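Local coordinates for protein pectate lyase (Cellvibrio cellulosa, PDB 1GXM) that cleaves the polygalacturonic acid chains of pectate by anti-beta-elimination, the chain here being the catalytic module of a larger polysaccharide lyase, at residues A[247-250]-A[251-254]; A[275-278]-A[279-283]; A[296-300]-A[301-305]. All coordinates share one frame; numbering follows the deposited sequence. Where two conformers were deposited one is given.

Interaction 1: A[247-250]-A[251-254]; sequences NSPR and TYLE
Tyr-252 folds its ring back over Ser-248 and Pro-249 at a type I beta turn, in the loop that leaves helix 233-246 and leads toward strand 256-258. Pro-249 and Arg-250 are the central residues of the turn, and a proline suits its place because its ring already fixes phi near the value needed there (-70°). Ser-248 O is gripped by two backbone donors. Thr-251 N, 2.8 Å from Ser-248 O and above the carbonyl plane, closes the turn, while Tyr-252 N, 3.0 Å from the same Ser-248 O, arrives nearly end-on to the carbonyl.

The aromatic ring completes the arrangement. Its CG sits between the backbone N and the carbonyl carbon (chi1 56°), a choice that brings the ring back over the turn. Over one face lie Ser-248 O and Pro-249 CA, both offset toward the rim, and Pro-249 CA makes a CH-pi contact 3.8 Å from the centroid of the Tyr-252 ring. Pro-249 CB adds an apolar touch on Tyr-252 CZ at 4.0 Å, the two side chains crossing at a slant. Tyrosine suits the place because its flat face takes both the carbonyl oxygen and the proline CH while its hydroxyl reaches a water.

Thr-251 is buried beside it, its OG1 turned toward its own backbone N and bonded to Trp-245 O of the preceding helix and to Asn-286. Arg-250, extended from CG to NE, carries NH1 to a hydrogen bond with Gln-185 OE1. Near the ring edge, that water bridges the two ends of the contact, donating to Asn-247 O at 2.8 Å and lying 2.7 Å from Tyr-252 OH.

Interaction 2: A[275-278]-A[279-283]; sequences KMWY and RFYDL
Tyr-281 reaches back three residues so that one face of its ring covers Tyr-278 CB. From CB, its CG stands beside the backbone N (chi1 -69°), which directs the ring back along the chain. On one flank CE1 comes within 3.2 Å of Tyr-278 O; on the other, CE2 meets Tyr-278 CD1 at 3.8 Å. Tyr-278 CB serves as a CH-pi donor and comes 3.7 Å from Tyr-281 CZ. The Tyr-278 ring continues the contact as an offset edge-to-face pair, its edge toward the Tyr-281 face with the planes at 84°; its own face carries the methyl CE of Met-276.

At the tip, Tyr-281 OH accepts from Tyr-278 N at 2.9 Å (N-H...O 159°), lies 3.7 Å from Trp-277 CD1, and is also bonded to Thr-251 O. Tyrosine suits this place because it joins a broad apolar face to a hydroxyl that can serve two backbone groups in a buried setting. Trp-277 NE1 is in turn held by Phe-246 O. Arg-279, with helical backbone angles, breaks the extended chain between strand 274-278, paired antiparallel with 315-316, and strand 280-281, paired antiparallel with 214-215; the Tyr-281 hydroxyl bonds back across that break.

Interaction 3: A[296-300]-A[301-305]; sequences SKFYD and ITQMS
Asp-300 and Thr-302 meet through one carboxylate oxygen that receives two bonds. Thr-302 OG1 donates to Asp-300 OD1 at 2.6 Å and Thr-302 N reaches the same Asp-300 OD1 at 3.0 Å, both from one face of the carboxylate and tilted out of its plane. The bond to the backbone N two residues on makes an Asx turn, and with CG anti to the backbone N (chi1 179°) the acid is directed forward to those donors. A carboxylate, probably ionised here, suits the role of double acceptor, and threonine offers both donors in one residue.

The next shell is backbone: Gln-303 N bonds Asp-300 O at 3.0 Å, starting the 3-10 segment 301-303, and Met-304 N follows on Ile-301 O. Asp-300 N, by contrast, is buried with no hydrogen-bond partner. The far end of the Phe-298 ring touches Met-304, Phe-298 CZ lying 3.8 Å from Met-304 CB, and the two side chains cross at about a right angle. Gln-303 has two deposited conformers, which makes its contact with Phe-298 doubtful.

Farther out, Phe-298, Ile-301 and Met-304 all pack on Phe-290 of strand 290-291. Arg-309 of helix 306-311 bonds Ile-301 O, and Ser-305, at the N-cap of that helix, bonds Arg-308 N through OG, so the turn links the weakly bonded strand 297-298, antiparallel to 290-291, to the helix that follows.

How the interactions relate
The three interactions come in series along the chain, all within the pectic acid lyase domain and on one side of the chain's centre. Interactions 1 and 2 are closest, their centres 9 Å apart, and join through the backbone, Leu-253 pairing with Met-276. The centres of interactions 2 and 3 are 14 Å apart, and the two are tied by the salt bridge of Asp-282 OD2 with Lys-297 NZ (2.8 Å). Interactions 1 and 3 do not touch; their centres are 20 Å apart and their nearest atoms about 9 Å. The segment 275-283 thus lies between the loop after helix 233-246 and the turn before helix 306-311, linked to the first by backbone pairing and a tyrosine hydroxyl and to the second by a salt bridge.

Interaction 1: A[247-250]-A[251-254]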
loop_
_atom_site.group_PDB
_atom_site.type_symbol
_atom_site.label_atom_id
_atom_site.label_comp_id
_atom_site.label_asym_id
_atom_site.label_seq_id
_atom_site.Cartn_x
_atom_site.Cartn_y
_atom_site.Cartn_z
ATOM N N ASN A 247 -9.334 15.458 -4.309
ATOM C CA ASN A 247 -9.466 16.903 -4.193
ATOM C C ASN A 247 -10.834 17.418 -4.552
ATOM O O ASN A 247 -10.998 18.621 -4.731
ATOM C CB ASN A 247 -8.410 17.590 -5.052
ATOM C CG ASN A 247 -8.239 19.032 -4.716
ATOM O OD1 ASN A 247 -8.186 19.397 -3.560
ATOM N ND2 ASN A 247 -8.132 19.859 -5.742
ATOM N N SER A 248 -11.815 16.533 -4.663
ATOM C CA SER A 248 -13.156 16.927 -5.045
ATOM C C SER A 248 -14.021 17.104 -3.820
ATOM O O SER A 248 -13.974 16.302 -2.902
ATOM C CB SER A 248 -13.806 15.852 -5.896
ATOM O OG SER A 248 -15.163 16.157 -6.160
ATOM N N PRO A 249 -14.850 18.133 -3.820
ATOM C CA PRO A 249 -15.765 18.340 -2.705
ATOM C C PRO A 249 -16.872 17.283 -2.672
ATOM O O PRO A 249 -17.599 17.201 -1.691
ATOM C CB PRO A 249 -16.350 19.737 -2.982
ATOM C CG PRO A 249 -16.015 20.083 -4.295
ATOM C CD PRO A 249 -14.962 19.182 -4.838
ATOM N N ARG A 250 -16.991 16.486 -3.722
ATOM C CA ARG A 250 -17.904 15.346 -3.662
ATOM C C ARG A 250 -17.243 14.153 -2.955
ATOM O O ARG A 250 -17.881 13.132 -2.739
ATOM C CB ARG A 250 -18.401 14.937 -5.033
ATOM C CG ARG A 250 -17.368 14.347 -5.896
ATOM C CD ARG A 250 -17.709 14.315 -7.383
ATOM N NE ARG A 250 -16.781 13.440 -8.099
ATOM C CZ ARG A 250 -16.867 12.109 -8.137
ATOM N NH1 ARG A 250 -17.863 11.482 -7.521
ATOM N NH2 ARG A 250 -15.960 11.410 -8.819
ATOM N N THR A 251 -15.965 14.296 -2.616
ATOM C CA THR A 251 -15.200 13.273 -1.910
ATOM C C THR A 251 -14.871 13.715 -0.506
ATOM O O THR A 251 -15.253 13.062 0.438
ATOM C CB THR A 251 -13.934 12.964 -2.659
ATOM O OG1 THR A 251 -14.286 12.427 -3.939
ATOM C CG2 THR A 251 -13.124 11.890 -1.963
ATOM N N TYR A 252 -14.169 14.829 -0.334
ATOM C CA TYR A 252 -13.874 15.234 1.016
ATOM C C TYR A 252 -15.091 15.851 1.643
ATOM O O TYR A 252 -15.990 16.328 0.967
ATOM C CB TYR A 252 -12.681 16.189 1.099
ATOM C CG TYR A 252 -12.751 17.453 0.298
ATOM C CD1 TYR A 252 -13.599 18.499 0.651
ATOM C CD2 TYR A 252 -11.937 17.628 -0.796
ATOM C CE1 TYR A 252 -13.636 19.678 -0.085
ATOM C CE2 TYR A 252 -11.962 18.788 -1.517
ATOM C CZ TYR A 252 -12.824 19.800 -1.192
ATOM O OH TYR A 252 -12.829 20.955 -1.932
ATOM N N LEU A 253 -15.089 15.815 2.964
ATOM C CA LEU A 253 -16.123 16.408 3.788
ATOM C C LEU A 253 -15.483 17.650 4.381
ATOM O O LEU A 253 -14.622 17.576 5.253
ATOM C CB LEU A 253 -16.565 15.443 4.882
ATOM C CG LEU A 253 -17.529 16.027 5.915
ATOM C CD1 LEU A 253 -18.853 16.381 5.299
ATOM C CD2 LEU A 253 -17.716 15.061 7.078
ATOM N N GLU A 254 -15.897 18.803 3.884
ATOM C CA GLU A 254 -15.280 20.044 4.273
ATOM C C GLU A 254 -15.914 20.578 5.545
ATOM O O GLU A 254 -17.110 20.490 5.721
ATOM C CB GLU A 254 -15.376 21.055 3.143
ATOM C CG GLU A 254 -14.521 22.289 3.432
ATOM C CD GLU A 254 -14.166 23.102 2.202
ATOM O OE1 GLU A 254 -14.914 23.031 1.210
ATOM O OE2 GLU A 254 -13.131 23.810 2.261
HETATM O O HOH W 1 -11.086 21.260 -3.954
#

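Interaction 2: A[275-278]-A[279-283]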
loop_
_atom_site.group_PDB
_atom_site.type_symbol
_atom_site.label_atom_id
_atom_site.label_comp_id
_atom_site.label_asym_id
_atom_site.label_seq_id
_atom_site.Cartn_x
_atom_site.Cartn_y
_atom_site.Cartn_z
ATOM N N LYS A 275 -10.645 19.455 6.052
ATOM C CA LYS A 275 -11.286 18.491 5.175
ATOM C C LYS A 275 -11.015 17.109 5.723
ATOM O O LYS A 275 -9.903 16.805 6.144
ATOM C CB LYS A 275 -10.699 18.619 3.788
ATOM C CG LYS A 275 -11.060 19.933 3.097
ATOM C CD LYS A 275 -10.300 20.079 1.772
ATOM C CE LYS A 275 -10.619 21.391 1.112
ATOM N NZ LYS A 275 -9.865 21.595 -0.149
ATOM N N MET A 276 -12.035 16.280 5.687
ATOM C CA MET A 276 -11.960 14.892 6.118
ATOM C C MET A 276 -12.246 14.012 4.920
ATOM O O MET A 276 -13.078 14.321 4.073
ATOM C CB MET A 276 -12.980 14.597 7.214
ATOM C CG MET A 276 -12.769 13.274 7.895
ATOM S SD MET A 276 -14.167 12.767 8.881
ATOM C CE MET A 276 -15.197 12.016 7.591
ATOM N N TRP A 277 -11.581 12.875 4.895
ATOM C CA TRP A 277 -11.890 11.837 3.931
ATOM C C TRP A 277 -12.428 10.639 4.666
ATOM O O TRP A 277 -12.014 10.329 5.777
ATOM C CB TRP A 277 -10.639 11.440 3.122
ATOM C CG TRP A 277 -10.254 12.499 2.153
ATOM C CD1 TRP A 277 -10.590 12.565 0.840
ATOM C CD2 TRP A 277 -9.514 13.699 2.441
ATOM N NE1 TRP A 277 -10.096 13.716 0.281
ATOM C CE2 TRP A 277 -9.418 14.421 1.240
ATOM C CE3 TRP A 277 -8.878 14.206 3.573
ATOM C CZ2 TRP A 277 -8.753 15.625 1.145
ATOM C CZ3 TRP A 277 -8.202 15.398 3.470
ATOM C CH2 TRP A 277 -8.146 16.096 2.264
ATOM N N TYR A 278 -13.376 9.960 4.038
ATOM C CA TYR A 278 -13.852 8.701 4.548
ATOM C C TYR A 278 -12.915 7.567 4.172
ATOM O O TYR A 278 -12.239 7.599 3.144
ATOM C CB TYR A 278 -15.241 8.395 4.020
ATOM C CG TYR A 278 -16.294 9.330 4.552
ATOM C CD1 TYR A 278 -16.577 10.529 3.922
ATOM C CD2 TYR A 278 -17.001 9.018 5.696
ATOM C CE1 TYR A 278 -17.544 11.380 4.425
ATOM C CE2 TYR A 278 -17.957 9.869 6.210
ATOM C CZ TYR A 278 -18.230 11.036 5.564
ATOM O OH TYR A 278 -19.191 11.868 6.088
ATOM N N ARG A 279 -12.898 6.541 5.001
ATOM C CA ARG A 279 -12.172 5.337 4.657
ATOM C C ARG A 279 -12.827 4.571 3.509
ATOM O O ARG A 279 -12.120 3.961 2.695
ATOM C CB ARG A 279 -12.048 4.453 5.875
ATOM C CG ARG A 279 -11.123 3.286 5.709
ATOM C CD ARG A 279 -10.631 2.825 7.006
ATOM N NE ARG A 279 -9.649 1.768 6.903
ATOM C CZ ARG A 279 -8.957 1.339 7.924
ATOM N NH1 ARG A 279 -9.159 1.863 9.107
ATOM N NH2 ARG A 279 -8.074 0.375 7.765
ATOM N N PHE A 280 -14.150 4.608 3.467
ATOM C CA PHE A 280 -14.937 3.881 2.479
ATOM C C PHE A 280 -15.926 4.810 1.820
ATOM O O PHE A 280 -16.688 5.481 2.503
ATOM C CB PHE A 280 -15.716 2.758 3.142
ATOM C CG PHE A 280 -14.866 1.817 3.939
ATOM C CD1 PHE A 280 -14.152 0.806 3.317
ATOM C CD2 PHE A 280 -14.780 1.945 5.308
ATOM C CE1 PHE A 280 -13.359 -0.026 4.055
ATOM C CE2 PHE A 280 -13.991 1.112 6.044
ATOM C CZ PHE A 280 -13.293 0.102 5.418
ATOM N N TYR A 281 -15.932 4.807 0.498
ATOM C CA TYR A 281 -16.923 5.519 -0.284
ATOM C C TYR A 281 -17.685 4.547 -1.154
ATOM O O TYR A 281 -17.122 3.625 -1.730
ATOM C CB TYR A 281 -16.273 6.509 -1.230
ATOM C CG TYR A 281 -15.644 7.672 -0.549
ATOM C CD1 TYR A 281 -14.366 7.593 -0.055
ATOM C CD2 TYR A 281 -16.348 8.849 -0.379
ATOM C CE1 TYR A 281 -13.778 8.670 0.555
ATOM C CE2 TYR A 281 -15.781 9.925 0.246
ATOM C CZ TYR A 281 -14.489 9.847 0.708
ATOM O OH TYR A 281 -13.883 10.912 1.342
ATOM N N ASP A 282 -18.970 4.793 -1.303
ATOM C CA ASP A 282 -19.769 3.970 -2.187
ATOM C C ASP A 282 -19.257 4.094 -3.622
ATOM O O ASP A 282 -19.030 5.202 -4.116
ATOM C CB ASP A 282 -21.229 4.375 -2.095
ATOM C CG ASP A 282 -22.111 3.526 -2.941
ATOM O OD1 ASP A 282 -22.291 3.834 -4.149
ATOM O OD2 ASP A 282 -22.631 2.520 -2.480
ATOM N N LEU A 283 -19.120 2.959 -4.300
ATOM C CA LEU A 283 -18.540 2.908 -5.627
ATOM C C LEU A 283 -19.261 3.809 -6.609
ATOM O O LEU A 283 -18.639 4.396 -7.459
ATOM C CB LEU A 283 -18.555 1.475 -6.135
ATOM C CG LEU A 283 -17.527 0.579 -5.470
ATOM C CD1 LEU A 283 -17.818 -0.849 -5.819
ATOM C CD2 LEU A 283 -16.100 0.910 -5.884
#

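Interaction 3: A[296-300]-A[301-305]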
loop_
_atom_site.group_PDB
_atom_site.type_symbol
_atom_site.label_atom_id
_atom_site.label_comp_id
_atom_site.label_asym_id
_atom_site.label_seq_id
_atom_site.Cartn_x
_atom_site.Cartn_y
_atom_site.Cartn_z
ATOM N N SER A 296 -23.000 -5.100 7.512
ATOM C CA SER A 296 -24.002 -4.152 7.047
ATOM C C SER A 296 -23.344 -2.886 6.526
ATOM O O SER A 296 -22.161 -2.651 6.732
ATOM C CB SER A 296 -24.959 -3.820 8.174
ATOM O OG SER A 296 -24.281 -3.205 9.253
ATOM N N LYS A 297 -24.125 -2.071 5.859
ATOM C CA LYS A 297 -23.640 -0.852 5.257
ATOM C C LYS A 297 -24.625 0.243 5.606
ATOM O O LYS A 297 -25.826 0.087 5.427
ATOM C CB LYS A 297 -23.498 -1.051 3.750
ATOM C CG LYS A 297 -23.012 0.115 2.992
ATOM C CD LYS A 297 -22.768 -0.280 1.545
ATOM C CE LYS A 297 -22.399 0.907 0.692
ATOM N NZ LYS A 297 -22.228 0.449 -0.711
ATOM N N PHE A 298 -24.126 1.345 6.142
ATOM C CA PHE A 298 -24.991 2.389 6.639
ATOM C C PHE A 298 -24.241 3.697 6.647
ATOM O O PHE A 298 -23.048 3.742 6.406
ATOM C CB PHE A 298 -25.561 1.996 7.992
ATOM C CG PHE A 298 -24.528 1.624 8.995
ATOM C CD1 PHE A 298 -24.049 0.342 9.060
ATOM C CD2 PHE A 298 -24.032 2.555 9.895
ATOM C CE1 PHE A 298 -23.110 0.009 9.987
ATOM C CE2 PHE A 298 -23.054 2.217 10.789
ATOM C CZ PHE A 298 -22.609 0.959 10.843
ATOM N N TYR A 299 -24.969 4.777 6.874
ATOM C CA TYR A 299 -24.474 6.111 6.587
ATOM C C TYR A 299 -24.369 7.036 7.785
ATOM O O TYR A 299 -23.938 8.174 7.613
ATOM C CB TYR A 299 -25.300 6.736 5.470
ATOM C CG TYR A 299 -25.154 5.967 4.195
ATOM C CD1 TYR A 299 -24.047 6.129 3.388
ATOM C CD2 TYR A 299 -26.100 5.022 3.818
ATOM C CE1 TYR A 299 -23.887 5.420 2.240
ATOM C CE2 TYR A 299 -25.942 4.297 2.652
ATOM C CZ TYR A 299 -24.824 4.494 1.867
ATOM O OH TYR A 299 -24.643 3.807 0.704
ATOM N N ASP A 300 -24.708 6.544 8.967
ATOM C CA ASP A 300 -24.634 7.306 10.203
ATOM C C ASP A 300 -23.769 6.509 11.170
ATOM O O ASP A 300 -24.125 5.434 11.608
ATOM C CB ASP A 300 -26.049 7.519 10.731
ATOM C CG ASP A 300 -26.106 8.266 12.021
ATOM O OD1 ASP A 300 -25.059 8.461 12.681
ATOM O OD2 ASP A 300 -27.209 8.692 12.460
ATOM N N ILE A 301 -22.611 7.058 11.504
ATOM C CA ILE A 301 -21.644 6.303 12.280
ATOM C C ILE A 301 -22.135 6.002 13.702
ATOM O O ILE A 301 -21.637 5.086 14.366
ATOM C CB ILE A 301 -20.289 7.026 12.292
ATOM C CG1 ILE A 301 -19.175 6.043 12.624
ATOM C CG2 ILE A 301 -20.305 8.243 13.251
ATOM C CD1 ILE A 301 -17.803 6.664 12.597
ATOM N N THR A 302 -23.132 6.747 14.158
ATOM C CA THR A 302 -23.689 6.526 15.491
ATOM C C THR A 302 -24.523 5.252 15.559
ATOM O O THR A 302 -24.814 4.781 16.646
ATOM C CB THR A 302 -24.511 7.756 15.973
ATOM O OG1 THR A 302 -25.678 7.910 15.165
ATOM C CG2 THR A 302 -23.740 9.048 15.794
ATOM N N GLN A 303 -24.856 4.685 14.402
ATOM C CA GLN A 303 -25.564 3.401 14.306
ATOM C C GLN A 303 -24.632 2.201 14.481
ATOM O O GLN A 303 -25.087 1.059 14.580
ATOM C CB GLN A 303 -26.264 3.264 12.943
ATOM C CG GLN A 303 -27.381 4.146 12.479
ATOM C CD GLN A 303 -27.795 3.734 11.054
ATOM O OE1 GLN A 303 -27.403 4.375 10.056
ATOM N NE2 GLN A 303 -28.526 2.631 10.955
ATOM N N MET A 304 -23.328 2.449 14.463
ATOM C CA MET A 304 -22.339 1.393 14.543
ATOM C C MET A 304 -22.188 0.861 15.952
ATOM O O MET A 304 -22.382 1.597 16.913
ATOM C CB MET A 304 -20.980 1.971 14.118
ATOM C CG MET A 304 -19.916 0.931 13.846
ATOM S SD MET A 304 -18.378 1.725 13.390
ATOM C CE MET A 304 -18.831 2.357 11.820
ATOM N N SER A 305 -21.783 -0.393 16.087
ATOM C CA SER A 305 -21.391 -0.922 17.381
ATOM C C SER A 305 -20.279 -0.074 17.974
ATOM O O SER A 305 -19.410 0.436 17.277
ATOM C CB SER A 305 -20.922 -2.362 17.282
ATOM O OG SER A 305 -19.743 -2.497 16.529
HETATM O O HOH W 2 -27.852 4.811 7.448
#